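Local atomic coordinates of ketosynthase (Streptomyces sp. MSC090213JE08, PDB entry 6KXD), a protein that probably catalyses the condensation of a fatty acyl chain with malonyl groups on acyl carrier proteins, as the ketosynthase of a highly reducing type II polyketide synthase. Residues A[107-112]-A[147-152]. Residues are numbered along the deposited sequence; the frame is centred on the assembly and turned at random.
Sequences ITVGTT and RLSTVI
Val109 meets Ile152 tip to tip, its CG2 only 3.4 Å from Ile152 CD1, closer than usual van der Waals contact. That methyl lies anti to the carbonyl carbon of Val109, while CG1, anti to the backbone N (chi1 179°), is left to pass Leu148 CB at 4.2 Å, the two side chains crossing at about a right angle. A beta-branched valine thus fills two sites on the helix at once without needing length. Ile152 is similarly divided: its CD1 serves Val109, and its CG2 takes Ile107 CD1 at 3.8 Å. With only an alanine at Ile152, Ile107 and Val109 would probably lose the partner they share, and a gap would open between strand and helix. Further along, Leu148 CD1 presses on Thr111 CB at 3.4 Å, again tight, with OG1 and CG2 of the threonine on its flanks. Threonine suits this place because it offers the leucine a compact surface while OG1 still hydrogen-bonds with Ala197 O and Gly114 N.

Ser149 and Val109 form the closest CA pair between the segments, 5.6 Å, where a small residue lets the helix approach. Ser149 OG, turned beside its own backbone N (chi1 -82°), lies 3.6 Å from Val109 CB; the hydroxyl is hydrogen-bonded to Thr165 OG1 on the adjoining strand. The buried Leu148 O faces Val109 CG2 at 3.9 Å and has no polar partner in the model.

This is helix-on-sheet packing in the thiolase-like fold, helix 147-156 lying on strand 105-110; the axes of residues 147-152 and 107-110 approach to 7.5 Å, their N-to-C directions 141° apart, nearer antiparallel than parallel. The strand lies between parallel strands 161-166 and 191-198, while helix 77-93 packs against Leu148 and Ile152 through Ala78 and Ala86.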
loop_
_atom_site.group_PDB
_atom_site.type_symbol
_atom_site.label_atom_id
_atom_site.label_comp_id
_atom_site.label_asym_id
_atom_site.label_seq_id
_atom_site.Cartn_x
_atom_site.Cartn_y
_atom_site.Cartn_z
ATOM N N ILE A 107 -3.222 -2.823 11.466
ATOM C CA ILE A 107 -3.946 -3.613 10.491
ATOM C C ILE A 107 -3.435 -3.180 9.128
ATOM O O ILE A 107 -3.606 -2.053 8.766
ATOM C CB ILE A 107 -5.456 -3.392 10.599
ATOM C CG1 ILE A 107 -5.995 -3.806 11.965
ATOM C CG2 ILE A 107 -6.172 -4.094 9.450
ATOM C CD1 ILE A 107 -7.468 -3.502 12.128
ATOM N N THR A 108 -2.782 -4.086 8.436
ATOM C CA THR A 108 -2.136 -3.734 7.190
ATOM C C THR A 108 -2.475 -4.841 6.200
ATOM O O THR A 108 -2.173 -6.015 6.451
ATOM C CB THR A 108 -0.662 -3.415 7.439
ATOM O OG1 THR A 108 -0.030 -3.163 6.185
ATOM C CG2 THR A 108 0.040 -4.525 8.170
ATOM N N VAL A 109 -3.239 -4.419 5.186
ATOM C CA VAL A 109 -3.774 -5.235 4.159
ATOM C C VAL A 109 -3.128 -4.794 2.854
ATOM O O VAL A 109 -3.215 -3.652 2.469
ATOM C CB VAL A 109 -5.298 -5.132 4.043
ATOM C CG1 VAL A 109 -5.787 -6.019 2.919
ATOM C CG2 VAL A 109 -5.981 -5.510 5.348
ATOM N N GLY A 110 -2.550 -5.758 2.167
ATOM C CA GLY A 110 -1.991 -5.534 0.860
ATOM C C GLY A 110 -3.052 -5.675 -0.202
ATOM O O GLY A 110 -3.980 -6.445 -0.043
ATOM N N THR A 111 -2.896 -4.974 -1.322
ATOM C CA THR A 111 -3.770 -5.165 -2.449
ATOM C C THR A 111 -3.088 -4.747 -3.746
ATOM O O THR A 111 -2.229 -3.864 -3.742
ATOM C CB THR A 111 -5.085 -4.391 -2.310
ATOM O OG1 THR A 111 -5.986 -5.044 -3.201
ATOM C CG2 THR A 111 -5.008 -2.939 -2.691
ATOM N N THR A 112 -3.527 -5.367 -4.853
ATOM C CA THR A 112 -3.072 -4.913 -6.177
ATOM C C THR A 112 -4.111 -3.981 -6.773
ATOM O O THR A 112 -3.806 -2.904 -7.208
ATOM C CB THR A 112 -2.809 -6.117 -7.095
ATOM O OG1 THR A 112 -1.768 -6.918 -6.514
ATOM C CG2 THR A 112 -2.482 -5.703 -8.512
ATOM N N ARG A 147 -9.659 1.730 2.324
ATOM C CA ARG A 147 -10.807 1.139 2.972
ATOM C C ARG A 147 -10.605 -0.344 3.339
ATOM O O ARG A 147 -11.181 -0.806 4.306
ATOM C CB ARG A 147 -12.027 1.457 2.103
ATOM C CG ARG A 147 -13.292 0.790 2.604
ATOM C CD ARG A 147 -14.473 1.166 1.722
ATOM N NE ARG A 147 -14.785 2.552 1.946
ATOM C CZ ARG A 147 -15.889 3.014 2.481
ATOM N NH1 ARG A 147 -16.896 2.201 2.744
ATOM N NH2 ARG A 147 -15.986 4.315 2.677
ATOM N N LEU A 148 -9.780 -1.110 2.603
ATOM C CA LEU A 148 -9.586 -2.484 2.878
ATOM C C LEU A 148 -9.087 -2.716 4.296
ATOM O O LEU A 148 -9.378 -3.760 4.875
ATOM C CB LEU A 148 -8.558 -3.084 1.922
ATOM C CG LEU A 148 -8.918 -3.033 0.441
ATOM C CD1 LEU A 148 -7.846 -3.749 -0.366
ATOM C CD2 LEU A 148 -10.278 -3.652 0.192
ATOM N N SER A 149 -8.294 -1.768 4.819
ATOM C CA SER A 149 -7.737 -1.855 6.143
ATOM C C SER A 149 -8.715 -1.353 7.182
ATOM O O SER A 149 -8.879 -2.000 8.196
ATOM C CB SER A 149 -6.396 -1.093 6.196
ATOM O OG SER A 149 -5.417 -1.967 5.694
ATOM N N THR A 150 -9.335 -0.221 6.897
ATOM C CA THR A 150 -10.210 0.448 7.864
ATOM C C THR A 150 -11.470 -0.390 8.132
ATOM O O THR A 150 -11.955 -0.416 9.266
ATOM C CB THR A 150 -10.597 1.868 7.446
ATOM O OG1 THR A 150 -11.329 1.884 6.215
ATOM C CG2 THR A 150 -9.380 2.772 7.394
ATOM N N VAL A 151 -11.999 -1.101 7.126
ATOM C CA VAL A 151 -13.229 -1.880 7.386
ATOM C C VAL A 151 -12.969 -3.015 8.374
ATOM O O VAL A 151 -13.911 -3.432 9.027
ATOM C CB VAL A 151 -13.890 -2.449 6.125
ATOM C CG1 VAL A 151 -14.547 -1.366 5.311
ATOM C CG2 VAL A 151 -12.901 -3.282 5.325
ATOM N N ILE A 152 -11.764 -3.595 8.378
ATOM C CA ILE A 152 -11.412 -4.603 9.329
ATOM C C ILE A 152 -11.530 -4.003 10.726
ATOM O O ILE A 152 -12.045 -4.671 11.624
ATOM C CB ILE A 152 -10.017 -5.171 9.119
ATOM C CG1 ILE A 152 -9.968 -5.940 7.795
ATOM C CG2 ILE A 152 -9.610 -6.006 10.321
ATOM C CD1 ILE A 152 -8.616 -6.329 7.362
#